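Local coordinates for SusD-like protein BACOVA_02651 (PDB 5E75) that binds polysaccharide at the bacterial cell surface and probably captures xyloglucan before its transport into the periplasm for degradation, at residues S77-V82 with R126-V131; Y28-F33 with V83-S88; T270-G275 with S312-K317; L266-E271 with G319-K324. All blocks are in the same frame, centred on the assembly; numbering follows the deposited sequence.

Contact 1: residues S77-V82 with R126-V131; sequences SGFYSV and RIWGPV. With EDO (1,2-ethanediol), chain C.
Phe79 and Ile127 reach toward each other from opposite directions in the helical core of this SusD-family protein, whose N-terminal family region belongs to the TPR clan. Here helix 70-95 packs against the loop that leaves helix 103-125, a buried helix-to-loop junction in which rings from the helix fit among apolar groups of the loop. CE2 of the Phe79 ring lies 3.4 Å from CD1 of Ile127, which comes in obliquely to the ring. Trp128 meets the same ring differently: its CZ3 sits 4.0 Å from Phe79 CD2 with each atom at the rim of the other's ring, so the two aromatics touch edge to edge and do not stack. The indole is covered on one face by its own neighbour, since Ile127 CG2 stands 3.4 Å above the plane, over its centre, while NE1 is tied to the carbonyl of Pro496. Next to Phe79 on the helix, Tyr80 lays its OH 3.6 Å from Val131 CB, and that hydroxyl is hydrogen-bonded to Ile132 O. Arg126 takes a separate course: its chain bends at chi3 (-67°), NE is held by Phe122 O, the guanidinium forms a cation-pi contact with the Phe122 ring, and NH2 donates to O1 of an ethanediol, probably from the crystallisation liquor, at 3.0 Å (149°). With an alanine here, Phe122 O would probably be left without its NE donor and the Phe122 ring without its cation. On the helix, Ser77 O is gripped from opposite faces of its plane by Ser81 N at 2.8 Å and Ser81 OG at 2.9 Å.

Contact 2: residues Y28-F33 with V83-S88; sequences YNRAWF and VTMANS
Ala31 and Met85 bring their CA atoms to 6.5 Å, the nearest backbone approach between a non-regular turn and the side of helix 70-95. So small a spacing suits the pair: the alanine offers a single methyl, and the methionine spans the distance between the two segments. Met85 leaves the helix with CG anti to its backbone N (chi1 -172°) and runs straight through chi2, then turns at chi3 (-63°), which sets both SD and CE against the turn. SD lies 3.8 Å from Ala31 CB, and CE is at the same distance from that methyl and beside Ala31 N. The thioether thus lies against the alanine with two consecutive atoms. At the exposed margin CE also lies 4.2 Å from Arg30 CG, touching the aliphatic part of a fully extended chain whose guanidinium makes a cation-pi contact with Tyr257. In this largely helical, TPR-clan region the linker between helices 17-24 and 33-36 is seated on the side of helix 70-95 through one alanine methyl and a long methionine. Val82, on the same helix, touches Ala31 and Trp32, and Leu27 adds its side chain to Met85. The turn has its own internal bracing. Asn29 OD1 accepts Arg30 N at 2.7 Å, in the carbonyl plane and on a lone pair, while Asn29 O receives Trp32 N at 2.9 Å. The far end of the same amide, ND2, is hydrogen-bonded to Gln249 O.

Contact 3: residues T270-G275 with S312-K317; sequences TEVTGG and SYICIK
Cys315 and Glu271 supply the one polar approach between these two loops: SG stands 3.2 Å from Glu271 O, nearly straight ahead of the carbonyl, with a C=O to sulfur angle of about 168°. The thiol is put there by its first torsion (chi1 -58°), which places SG beside the cysteine's own backbone N and anti to its carbonyl carbon. The apolar contact is a single pair. CG1 of Val272 and CG2 of Ile314 meet branch to branch at 4.3 Å, where the backbones come closest, CA to CA 6.8 Å. Both side chains, and Cys315 as well, also rest on Tyr321, so the aromatic residue forms a floor common to the two loops.

The remaining interactions fix each loop separately. In residues 270-275 one carbonyl does double duty: Thr270 O accepts Thr273 N at 3.2 Å and Gly275 N at 3.1 Å, curling the chain back on itself. Gly274 and Gly275 both have positive phi, and at Gly275 a CB would press on the preceding carbonyl oxygen, a reason for glycine that is independent of the opposing loop. In residues 312-317 the backbone is held from outside: Asp340 receives the N-H groups of Cys315 and Ile316 on its two carboxylate oxygens, and Lys317 forms a salt bridge with Asp339. Residues 312-317 belong to the connection between antiparallel strands 310-311 and 321-322, and the whole is therefore a loop packed on the long connecting loop of a two-stranded antiparallel beta-hairpin.

Contact 4: residues L266-E271 with G319-K324; sequences LAFSTE and GGYTYK
Tyr321 reaches from its strand to Glu271 and Phe268. It starts with CB beside Ile314 O, and chi1 (173°) sets CG anti to the backbone N, sending the ring across the gap. Along one rim CE1 and CZ both lie 3.5 Å from Glu271 OE2, with CG of Glu271 alongside CE1. At the tip OH donates to OE2 over 2.6 Å, meeting the anti side of that oxygen 28° out of the carboxylate plane, and also lies 3.5 Å from Phe268 CZ, at the rim of that ring. A water links the same oxygen to Lys324 N. A phenylalanine in its place would probably leave OE2 with the water but without the hydroxyl donor, and the carboxylate less firmly held on the strand side. Tyr323 turns its edge toward the face of Phe268 in an offset T-shaped pair, centroids 5.6 Å apart and planes at 80°; its own hydroxyl is hydrogen-bonded to Ala327 N. The other carboxylate oxygen, OE1, accepts Ser269 OG at 2.7 Å, and this serine in turn takes the backbone N of Glu271 at 3.0 Å. The acidic side chain is thereby bridged between strand 321-322 of the beta-hairpin and an ST turn at Ser269.

The four contacts form two clusters. Contacts 1 and 2, with centres 12 Å apart, both use helix 70-95 and touch where Phe79 CD1 lies 4.1 Å from Trp32 CZ3; their segments alternate along the chain, so one long helix gathers an earlier and a later loop in the N-terminal family region. Contacts 3 and 4 follow in the SusD family region, with centres 6 Å apart. They share Thr270 and Glu271, and a probable hydrogen bond from Gly320 N to Cys315 O joins their hairpin segments. Between clusters the centres lie 34 to 37 Å apart without touching. The two pairs thus sample distant places in the fold, one round helix 70-95, the other at the hairpin of strands 310-311 and 321-322.

Contact 1: residues S77-V82 with R126-V131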
loop_
_atom_site.group_PDB
_atom_site.type_symbol
_atom_site.label_atom_id
_atom_site.label_comp_id
_atom_site.label_asym_id
_atom_site.label_seq_id
_atom_site.Cartn_x
_atom_site.Cartn_y
_atom_site.Cartn_z
ATOM N N SER A 77 -12.117 -10.439 -5.279
ATOM C CA SER A 77 -11.788 -11.844 -5.031
ATOM C C SER A 77 -10.648 -12.013 -4.037
ATOM O O SER A 77 -10.725 -12.845 -3.136
ATOM C CB SER A 77 -11.404 -12.558 -6.339
ATOM O OG SER A 77 -11.047 -13.925 -6.086
ATOM N N GLY A 78 -9.574 -11.247 -4.213
ATOM C CA GLY A 78 -8.430 -11.333 -3.332
ATOM C C GLY A 78 -8.726 -10.978 -1.896
ATOM O O GLY A 78 -8.377 -11.718 -0.978
ATOM N N PHE A 79 -9.389 -9.835 -1.677
ATOM C CA PHE A 79 -9.684 -9.432 -0.324
ATOM C C PHE A 79 -10.640 -10.435 0.315
ATOM O O PHE A 79 -10.452 -10.783 1.480
ATOM C CB PHE A 79 -10.276 -8.018 -0.282
ATOM C CG PHE A 79 -9.323 -6.936 -0.737
ATOM C CD1 PHE A 79 -8.050 -6.807 -0.189
ATOM C CD2 PHE A 79 -9.703 -6.047 -1.713
ATOM C CE1 PHE A 79 -7.174 -5.800 -0.622
ATOM C CE2 PHE A 79 -8.835 -5.051 -2.149
ATOM C CZ PHE A 79 -7.578 -4.929 -1.597
ATOM N N TYR A 80 -11.649 -10.892 -0.431
ATOM C CA TYR A 80 -12.548 -11.900 0.138
ATOM C C TYR A 80 -11.863 -13.256 0.333
ATOM O O TYR A 80 -12.264 -14.015 1.200
ATOM C CB TYR A 80 -13.882 -12.004 -0.631
ATOM C CG TYR A 80 -14.847 -10.962 -0.126
ATOM C CD1 TYR A 80 -15.423 -11.091 1.127
ATOM C CD2 TYR A 80 -15.118 -9.804 -0.847
ATOM C CE1 TYR A 80 -16.273 -10.144 1.631
ATOM C CE2 TYR A 80 -15.980 -8.827 -0.329
ATOM C CZ TYR A 80 -16.550 -9.024 0.905
ATOM O OH TYR A 80 -17.397 -8.064 1.426
ATOM N N SER A 81 -10.809 -13.534 -0.420
ATOM C CA SER A 81 -10.008 -14.733 -0.164
ATOM C C SER A 81 -9.300 -14.641 1.187
ATOM O O SER A 81 -9.201 -15.618 1.931
ATOM C CB SER A 81 -8.988 -14.956 -1.285
ATOM O OG SER A 81 -9.612 -15.392 -2.477
ATOM N N VAL A 82 -8.801 -13.456 1.525
ATOM C CA VAL A 82 -8.223 -13.244 2.850
ATOM C C VAL A 82 -9.283 -13.458 3.937
ATOM O O VAL A 82 -9.038 -14.150 4.937
ATOM C CB VAL A 82 -7.582 -11.829 3.003
ATOM C CG1 VAL A 82 -7.019 -11.653 4.406
ATOM C CG2 VAL A 82 -6.480 -11.609 1.981
ATOM N N ARG A 126 -11.773 1.506 1.859
ATOM C CA ARG A 126 -11.198 2.657 1.172
ATOM C C ARG A 126 -11.081 2.404 -0.347
ATOM O O ARG A 126 -10.238 3.048 -1.004
ATOM C CB ARG A 126 -9.807 2.996 1.809
ATOM C CG ARG A 126 -9.799 3.301 3.407
ATOM C CD ARG A 126 -8.363 3.339 4.076
ATOM N NE ARG A 126 -7.717 2.039 4.080
ATOM C CZ ARG A 126 -6.434 1.835 4.268
ATOM N NH1 ARG A 126 -5.605 2.867 4.448
ATOM N NH2 ARG A 126 -5.943 0.609 4.193
ATOM N N ILE A 127 -11.865 1.446 -0.878
ATOM C CA ILE A 127 -12.061 1.190 -2.315
ATOM C C ILE A 127 -13.544 1.290 -2.668
ATOM O O ILE A 127 -13.933 2.096 -3.517
ATOM C CB ILE A 127 -11.548 -0.226 -2.749
ATOM C CG1 ILE A 127 -10.048 -0.332 -2.560
ATOM C CG2 ILE A 127 -11.932 -0.532 -4.223
ATOM C CD1 ILE A 127 -9.518 -1.776 -2.576
ATOM N N TRP A 128 -14.369 0.491 -1.995
ATOM C CA TRP A 128 -15.813 0.436 -2.233
ATOM C C TRP A 128 -16.649 1.143 -1.160
ATOM O O TRP A 128 -17.751 1.610 -1.458
ATOM C CB TRP A 128 -16.296 -1.023 -2.330
ATOM C CG TRP A 128 -15.784 -1.715 -3.554
ATOM C CD1 TRP A 128 -16.255 -1.557 -4.821
ATOM C CD2 TRP A 128 -14.691 -2.637 -3.640
ATOM N NE1 TRP A 128 -15.519 -2.320 -5.702
ATOM C CE2 TRP A 128 -14.562 -3.005 -4.998
ATOM C CE3 TRP A 128 -13.810 -3.189 -2.705
ATOM C CZ2 TRP A 128 -13.576 -3.875 -5.445
ATOM C CZ3 TRP A 128 -12.846 -4.073 -3.149
ATOM C CH2 TRP A 128 -12.735 -4.408 -4.509
ATOM N N GLY A 129 -16.136 1.229 0.068
ATOM C CA GLY A 129 -16.907 1.765 1.184
ATOM C C GLY A 129 -17.693 0.638 1.833
ATOM O O GLY A 129 -17.090 -0.245 2.422
ATOM N N PRO A 130 -19.032 0.632 1.707
ATOM C CA PRO A 130 -19.795 -0.504 2.225
ATOM C C PRO A 130 -19.346 -1.801 1.577
ATOM O O PRO A 130 -19.114 -1.855 0.364
ATOM C CB PRO A 130 -21.243 -0.162 1.832
ATOM C CG PRO A 130 -21.255 1.328 1.663
ATOM C CD PRO A 130 -19.908 1.659 1.108
ATOM N N VAL A 131 -19.225 -2.850 2.380
ATOM C CA VAL A 131 -18.935 -4.193 1.868
ATOM C C VAL A 131 -19.673 -5.203 2.746
ATOM O O VAL A 131 -20.260 -4.815 3.760
ATOM C CB VAL A 131 -17.408 -4.508 1.830
ATOM C CG1 VAL A 131 -16.709 -3.682 0.745
ATOM C CG2 VAL A 131 -16.767 -4.285 3.182
HETATM C C1 EDO C . -3.598 -1.073 6.479
HETATM O O1 EDO C . -3.359 0.067 5.659
HETATM C C2 EDO C . -3.962 -2.283 5.628
HETATM O O2 EDO C . -5.361 -2.311 5.338
#

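Contact 2: residues Y28-F33 with V83-S88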
loop_
_atom_site.group_PDB
_atom_site.type_symbol
_atom_site.label_atom_id
_atom_site.label_comp_id
_atom_site.label_asym_id
_atom_site.label_seq_id
_atom_site.Cartn_x
_atom_site.Cartn_y
_atom_site.Cartn_z
ATOM N N TYR A 28 -0.350 -15.224 4.859
ATOM C CA TYR A 28 0.629 -14.213 4.499
ATOM C C TYR A 28 0.989 -14.224 3.019
ATOM O O TYR A 28 1.770 -13.385 2.586
ATOM C CB TYR A 28 1.912 -14.417 5.302
ATOM C CG TYR A 28 1.783 -14.177 6.795
ATOM C CD1 TYR A 28 1.292 -15.162 7.661
ATOM C CD2 TYR A 28 2.199 -12.981 7.347
ATOM C CE1 TYR A 28 1.199 -14.928 9.031
ATOM C CE2 TYR A 28 2.103 -12.744 8.709
ATOM C CZ TYR A 28 1.614 -13.710 9.540
ATOM O OH TYR A 28 1.530 -13.424 10.885
ATOM N N ASN A 29 0.460 -15.164 2.238
ATOM C CA ASN A 29 0.799 -15.213 0.812
ATOM C C ASN A 29 -0.371 -15.663 -0.055
ATOM O O ASN A 29 -1.006 -14.843 -0.700
ATOM C CB ASN A 29 2.100 -16.009 0.539
ATOM C CG ASN A 29 2.228 -17.298 1.345
ATOM O OD1 ASN A 29 1.342 -18.160 1.336
ATOM N ND2 ASN A 29 3.376 -17.459 1.995
ATOM N N ARG A 30 -0.681 -16.957 -0.037
ATOM C CA ARG A 30 -1.766 -17.487 -0.841
ATOM C C ARG A 30 -3.063 -16.679 -0.704
ATOM O O ARG A 30 -3.754 -16.419 -1.688
ATOM C CB ARG A 30 -2.000 -18.954 -0.452
ATOM C CG ARG A 30 -3.080 -19.645 -1.230
ATOM C CD ARG A 30 -3.128 -21.125 -0.867
ATOM N NE ARG A 30 -4.117 -21.827 -1.674
ATOM C CZ ARG A 30 -4.174 -23.147 -1.819
ATOM N NH1 ARG A 30 -3.291 -23.931 -1.210
ATOM N NH2 ARG A 30 -5.119 -23.683 -2.582
ATOM N N ALA A 31 -3.400 -16.290 0.520
ATOM C CA ALA A 31 -4.618 -15.532 0.756
ATOM C C ALA A 31 -4.690 -14.228 -0.041
ATOM O O ALA A 31 -5.763 -13.853 -0.505
ATOM C CB ALA A 31 -4.753 -15.239 2.223
ATOM N N TRP A 32 -3.535 -13.586 -0.216
ATOM C CA TRP A 32 -3.427 -12.265 -0.850
ATOM C C TRP A 32 -3.148 -12.336 -2.348
ATOM O O TRP A 32 -3.155 -11.310 -3.036
ATOM C CB TRP A 32 -2.298 -11.478 -0.176
ATOM C CG TRP A 32 -2.593 -11.086 1.236
ATOM C CD1 TRP A 32 -2.191 -11.744 2.362
ATOM C CD2 TRP A 32 -3.359 -9.956 1.680
ATOM N NE1 TRP A 32 -2.687 -11.111 3.484
ATOM C CE2 TRP A 32 -3.393 -10.002 3.093
ATOM C CE3 TRP A 32 -4.035 -8.927 1.021
ATOM C CZ2 TRP A 32 -4.081 -9.047 3.855
ATOM C CZ3 TRP A 32 -4.705 -7.984 1.777
ATOM C CH2 TRP A 32 -4.713 -8.043 3.176
ATOM N N PHE A 33 -2.922 -13.533 -2.864
ATOM C CA PHE A 33 -2.411 -13.697 -4.218
ATOM C C PHE A 33 -3.292 -13.034 -5.293
ATOM O O PHE A 33 -2.759 -12.376 -6.194
ATOM C CB PHE A 33 -2.197 -15.189 -4.529
ATOM C CG PHE A 33 -1.610 -15.435 -5.889
ATOM C CD1 PHE A 33 -0.237 -15.384 -6.097
ATOM C CD2 PHE A 33 -2.435 -15.710 -6.957
ATOM C CE1 PHE A 33 0.293 -15.593 -7.355
ATOM C CE2 PHE A 33 -1.901 -15.918 -8.222
ATOM C CZ PHE A 33 -0.540 -15.861 -8.410
ATOM N N VAL A 83 -10.450 -12.852 3.761
ATOM C CA VAL A 83 -11.505 -12.959 4.747
ATOM C C VAL A 83 -11.909 -14.413 4.935
ATOM O O VAL A 83 -11.999 -14.885 6.069
ATOM C CB VAL A 83 -12.746 -12.125 4.335
ATOM C CG1 VAL A 83 -13.929 -12.393 5.275
ATOM C CG2 VAL A 83 -12.389 -10.621 4.281
ATOM N N THR A 84 -12.169 -15.121 3.840
ATOM C CA THR A 84 -12.651 -16.497 3.982
ATOM C C THR A 84 -11.548 -17.428 4.474
ATOM O O THR A 84 -11.831 -18.351 5.250
ATOM C CB THR A 84 -13.312 -17.015 2.709
ATOM O OG1 THR A 84 -12.372 -17.016 1.664
ATOM C CG2 THR A 84 -14.498 -16.150 2.314
ATOM N N MET A 85 -10.298 -17.217 4.076
ATOM C CA MET A 85 -9.214 -18.006 4.690
ATOM C C MET A 85 -9.083 -17.758 6.200
ATOM O O MET A 85 -8.854 -18.690 6.985
ATOM C CB MET A 85 -7.859 -17.778 4.014
ATOM C CG MET A 85 -6.820 -18.761 4.556
ATOM S SD MET A 85 -5.174 -18.626 3.871
ATOM C CE MET A 85 -5.497 -19.009 2.173
ATOM N N ALA A 86 -9.176 -16.499 6.608
ATOM C CA ALA A 86 -9.153 -16.152 8.026
ATOM C C ALA A 86 -10.271 -16.903 8.755
ATOM O O ALA A 86 -10.057 -17.486 9.831
ATOM C CB ALA A 86 -9.314 -14.637 8.208
ATOM N N ASN A 87 -11.471 -16.871 8.183
ATOM C CA ASN A 87 -12.606 -17.562 8.798
ATOM C C ASN A 87 -12.353 -19.076 8.908
ATOM O O ASN A 87 -12.670 -19.699 9.928
ATOM C CB ASN A 87 -13.893 -17.276 8.025
ATOM C CG ASN A 87 -14.304 -15.826 8.096
ATOM O OD1 ASN A 87 -13.811 -15.066 8.936
ATOM N ND2 ASN A 87 -15.229 -15.441 7.232
ATOM N N SER A 88 -11.743 -19.647 7.880
ATOM C CA SER A 88 -11.427 -21.072 7.895
ATOM C C SER A 88 -10.400 -21.403 8.968
ATOM O O SER A 88 -10.530 -22.427 9.662
ATOM C CB SER A 88 -10.931 -21.529 6.538
ATOM O OG SER A 88 -11.978 -21.530 5.588
#

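Contact 3: residues T270-G275 with S312-K317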
loop_
_atom_site.group_PDB
_atom_site.type_symbol
_atom_site.label_atom_id
_atom_site.label_comp_id
_atom_site.label_asym_id
_atom_site.label_seq_id
_atom_site.Cartn_x
_atom_site.Cartn_y
_atom_site.Cartn_z
ATOM N N THR A 270 14.914 -5.467 -19.764
ATOM C CA THR A 270 15.775 -6.561 -19.344
ATOM C C THR A 270 17.126 -6.082 -18.827
ATOM O O THR A 270 17.830 -6.832 -18.150
ATOM C CB THR A 270 16.010 -7.559 -20.484
ATOM O OG1 THR A 270 16.599 -6.866 -21.601
ATOM C CG2 THR A 270 14.714 -8.180 -20.915
ATOM N N GLU A 271 17.483 -4.833 -19.103
ATOM C CA GLU A 271 18.739 -4.302 -18.604
ATOM C C GLU A 271 18.766 -4.174 -17.074
ATOM O O GLU A 271 19.847 -4.056 -16.493
ATOM C CB GLU A 271 19.048 -2.955 -19.261
ATOM C CG GLU A 271 18.207 -1.785 -18.773
ATOM C CD GLU A 271 18.141 -0.626 -19.773
ATOM O OE1 GLU A 271 17.618 -0.825 -20.895
ATOM O OE2 GLU A 271 18.602 0.490 -19.446
ATOM N N VAL A 272 17.593 -4.197 -16.433
ATOM C CA VAL A 272 17.516 -4.147 -14.964
ATOM C C VAL A 272 16.897 -5.406 -14.359
ATOM O O VAL A 272 16.507 -5.414 -13.196
ATOM C CB VAL A 272 16.780 -2.872 -14.449
ATOM C CG1 VAL A 272 17.579 -1.630 -14.840
ATOM C CG2 VAL A 272 15.342 -2.800 -14.966
ATOM N N THR A 273 16.824 -6.476 -15.149
ATOM C CA THR A 273 16.339 -7.760 -14.655
ATOM C C THR A 273 17.300 -8.905 -14.973
ATOM O O THR A 273 16.927 -10.070 -14.845
ATOM C CB THR A 273 15.001 -8.146 -15.297
ATOM O OG1 THR A 273 15.227 -8.337 -16.698
ATOM C CG2 THR A 273 13.936 -7.089 -15.075
ATOM N N GLY A 274 18.521 -8.584 -15.386
ATOM C CA GLY A 274 19.487 -9.622 -15.717
ATOM C C GLY A 274 19.065 -10.476 -16.902
ATOM O O GLY A 274 19.457 -11.650 -17.010
ATOM N N GLY A 275 18.243 -9.913 -17.778
ATOM C CA GLY A 275 17.782 -10.624 -18.958
ATOM C C GLY A 275 16.423 -11.286 -18.824
ATOM O O GLY A 275 15.889 -11.818 -19.790
ATOM N N SER A 312 24.514 1.184 -7.368
ATOM C CA SER A 312 25.637 0.265 -7.184
ATOM C C SER A 312 25.190 -1.175 -7.030
ATOM O O SER A 312 25.980 -2.101 -7.250
ATOM C CB SER A 312 26.438 0.666 -5.958
ATOM O OG SER A 312 25.630 0.606 -4.807
ATOM N N TYR A 313 23.916 -1.363 -6.686
ATOM C CA TYR A 313 23.390 -2.663 -6.272
ATOM C C TYR A 313 22.490 -3.326 -7.326
ATOM O O TYR A 313 21.874 -4.370 -7.066
ATOM C CB TYR A 313 22.656 -2.505 -4.932
ATOM C CG TYR A 313 21.482 -1.538 -4.928
ATOM C CD1 TYR A 313 21.654 -0.191 -4.635
ATOM C CD2 TYR A 313 20.200 -1.988 -5.176
ATOM C CE1 TYR A 313 20.575 0.693 -4.618
ATOM C CE2 TYR A 313 19.121 -1.117 -5.170
ATOM C CZ TYR A 313 19.313 0.220 -4.892
ATOM O OH TYR A 313 18.215 1.065 -4.868
ATOM N N ILE A 314 22.440 -2.710 -8.508
ATOM C CA ILE A 314 21.772 -3.260 -9.679
ATOM C C ILE A 314 22.855 -3.461 -10.749
ATOM O O ILE A 314 23.721 -2.610 -10.893
ATOM C CB ILE A 314 20.680 -2.283 -10.202
ATOM C CG1 ILE A 314 19.636 -1.983 -9.113
ATOM C CG2 ILE A 314 20.015 -2.835 -11.464
ATOM C CD1 ILE A 314 18.810 -3.196 -8.681
ATOM N N CYS A 315 22.812 -4.583 -11.469
ATOM C CA CYS A 315 23.860 -4.932 -12.436
ATOM C C CYS A 315 25.215 -4.911 -11.755
ATOM O O CYS A 315 26.176 -4.311 -12.258
ATOM C CB CYS A 315 23.871 -3.973 -13.622
ATOM S SG CYS A 315 22.307 -3.922 -14.472
ATOM N N ILE A 316 25.293 -5.582 -10.617
ATOM C CA ILE A 316 26.493 -5.561 -9.782
ATOM C C ILE A 316 27.706 -6.129 -10.533
ATOM O O ILE A 316 28.818 -5.617 -10.377
ATOM C CB ILE A 316 26.275 -6.348 -8.470
ATOM C CG1 ILE A 316 25.198 -5.677 -7.597
ATOM C CG2 ILE A 316 27.575 -6.476 -7.685
ATOM C CD1 ILE A 316 24.789 -6.493 -6.376
ATOM N N LYS A 317 27.483 -7.157 -11.349
ATOM C CA LYS A 317 28.556 -7.774 -12.143
ATOM C C LYS A 317 29.074 -6.885 -13.267
ATOM O O LYS A 317 30.111 -7.188 -13.862
ATOM C CB LYS A 317 28.078 -9.081 -12.774
ATOM C CG LYS A 317 27.776 -10.192 -11.805
ATOM C CD LYS A 317 27.284 -11.440 -12.539
ATOM C CE LYS A 317 26.053 -11.157 -13.406
ATOM N NZ LYS A 317 25.482 -12.410 -13.968
#

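Contact 4: residues L266-E271 with G319-K324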
loop_
_atom_site.group_PDB
_atom_site.type_symbol
_atom_site.label_atom_id
_atom_site.label_comp_id
_atom_site.label_asym_id
_atom_site.label_seq_id
_atom_site.Cartn_x
_atom_site.Cartn_y
_atom_site.Cartn_z
ATOM N N LEU A 266 6.323 -4.514 -13.594
ATOM C CA LEU A 266 6.965 -3.340 -13.001
ATOM C C LEU A 266 8.262 -2.965 -13.723
ATOM O O LEU A 266 8.562 -1.788 -13.901
ATOM C CB LEU A 266 7.269 -3.579 -11.524
ATOM C CG LEU A 266 6.073 -3.875 -10.604
ATOM C CD1 LEU A 266 6.557 -4.136 -9.186
ATOM C CD2 LEU A 266 5.068 -2.736 -10.629
ATOM N N ALA A 267 9.021 -3.969 -14.157
ATOM C CA ALA A 267 10.328 -3.743 -14.771
ATOM C C ALA A 267 10.207 -3.326 -16.242
ATOM O O ALA A 267 9.530 -3.980 -17.019
ATOM C CB ALA A 267 11.220 -4.998 -14.634
ATOM N N PHE A 268 10.887 -2.240 -16.603
ATOM C CA PHE A 268 10.737 -1.614 -17.920
ATOM C C PHE A 268 11.652 -2.215 -18.992
ATOM O O PHE A 268 11.391 -2.049 -20.190
ATOM C CB PHE A 268 11.002 -0.099 -17.832
ATOM C CG PHE A 268 12.458 0.275 -17.814
ATOM C CD1 PHE A 268 13.215 0.161 -16.657
ATOM C CD2 PHE A 268 13.068 0.761 -18.957
ATOM C CE1 PHE A 268 14.559 0.526 -16.646
ATOM C CE2 PHE A 268 14.403 1.119 -18.949
ATOM C CZ PHE A 268 15.149 0.998 -17.792
ATOM N N SER A 269 12.708 -2.894 -18.566
ATOM C CA SER A 269 13.724 -3.385 -19.493
ATOM C C SER A 269 14.534 -4.525 -18.908
ATOM O O SER A 269 14.841 -4.539 -17.712
ATOM C CB SER A 269 14.689 -2.268 -19.846
ATOM O OG SER A 269 15.791 -2.796 -20.584
ATOM N N THR A 270 14.914 -5.467 -19.764
ATOM C CA THR A 270 15.775 -6.561 -19.344
ATOM C C THR A 270 17.126 -6.082 -18.827
ATOM O O THR A 270 17.830 -6.832 -18.150
ATOM C CB THR A 270 16.010 -7.559 -20.484
ATOM O OG1 THR A 270 16.599 -6.866 -21.601
ATOM C CG2 THR A 270 14.714 -8.180 -20.915
ATOM N N GLU A 271 17.483 -4.833 -19.103
ATOM C CA GLU A 271 18.739 -4.302 -18.604
ATOM C C GLU A 271 18.766 -4.174 -17.074
ATOM O O GLU A 271 19.847 -4.056 -16.493
ATOM C CB GLU A 271 19.048 -2.955 -19.261
ATOM C CG GLU A 271 18.207 -1.785 -18.773
ATOM C CD GLU A 271 18.141 -0.626 -19.773
ATOM O OE1 GLU A 271 17.618 -0.825 -20.895
ATOM O OE2 GLU A 271 18.602 0.490 -19.446
ATOM N N GLY A 319 29.436 -3.511 -12.651
ATOM C CA GLY A 319 29.893 -2.322 -11.941
ATOM C C GLY A 319 28.798 -1.344 -11.535
ATOM O O GLY A 319 29.046 -0.154 -11.320
ATOM N N GLY A 320 27.579 -1.857 -11.428
ATOM C CA GLY A 320 26.437 -1.013 -11.128
ATOM C C GLY A 320 25.725 -0.587 -12.397
ATOM O O GLY A 320 26.178 -0.876 -13.501
ATOM N N TYR A 321 24.601 0.102 -12.235
ATOM C CA TYR A 321 23.724 0.472 -13.332
ATOM C C TYR A 321 23.417 1.961 -13.325
ATOM O O TYR A 321 23.069 2.536 -12.284
ATOM C CB TYR A 321 22.388 -0.285 -13.227
ATOM C CG TYR A 321 21.352 0.154 -14.239
ATOM C CD1 TYR A 321 21.427 -0.249 -15.557
ATOM C CD2 TYR A 321 20.311 0.987 -13.879
ATOM C CE1 TYR A 321 20.488 0.170 -16.481
ATOM C CE2 TYR A 321 19.378 1.397 -14.781
ATOM C CZ TYR A 321 19.462 1.001 -16.085
ATOM O OH TYR A 321 18.512 1.430 -16.978
ATOM N N THR A 322 23.527 2.582 -14.496
ATOM C CA THR A 322 23.111 3.953 -14.695
ATOM C C THR A 322 21.949 3.959 -15.673
ATOM O O THR A 322 22.050 3.419 -16.770
ATOM C CB THR A 322 24.247 4.794 -15.294
ATOM O OG1 THR A 322 25.360 4.793 -14.396
ATOM C CG2 THR A 322 23.803 6.214 -15.525
ATOM N N TYR A 323 20.841 4.584 -15.287
ATOM C CA TYR A 323 19.724 4.748 -16.202
ATOM C C TYR A 323 20.041 5.852 -17.200
ATOM O O TYR A 323 20.346 6.976 -16.810
ATOM C CB TYR A 323 18.443 5.089 -15.429
ATOM C CG TYR A 323 17.259 5.387 -16.322
ATOM C CD1 TYR A 323 16.655 4.383 -17.064
ATOM C CD2 TYR A 323 16.737 6.666 -16.414
ATOM C CE1 TYR A 323 15.570 4.664 -17.893
ATOM C CE2 TYR A 323 15.653 6.942 -17.209
ATOM C CZ TYR A 323 15.071 5.946 -17.954
ATOM O OH TYR A 323 14.003 6.234 -18.761
ATOM N N LYS A 324 19.950 5.531 -18.486
ATOM C CA LYS A 324 20.354 6.475 -19.535
ATOM C C LYS A 324 19.195 6.892 -20.427
ATOM O O LYS A 324 19.389 7.615 -21.414
ATOM C CB LYS A 324 21.480 5.865 -20.377
ATOM C CG LYS A 324 22.739 5.676 -19.557
ATOM C CD LYS A 324 23.809 4.917 -20.311
ATOM C CE LYS A 324 25.034 4.721 -19.439
ATOM N NZ LYS A 324 26.152 4.084 -20.184
HETATM O O HOH W 1 19.050 3.058 -20.036
#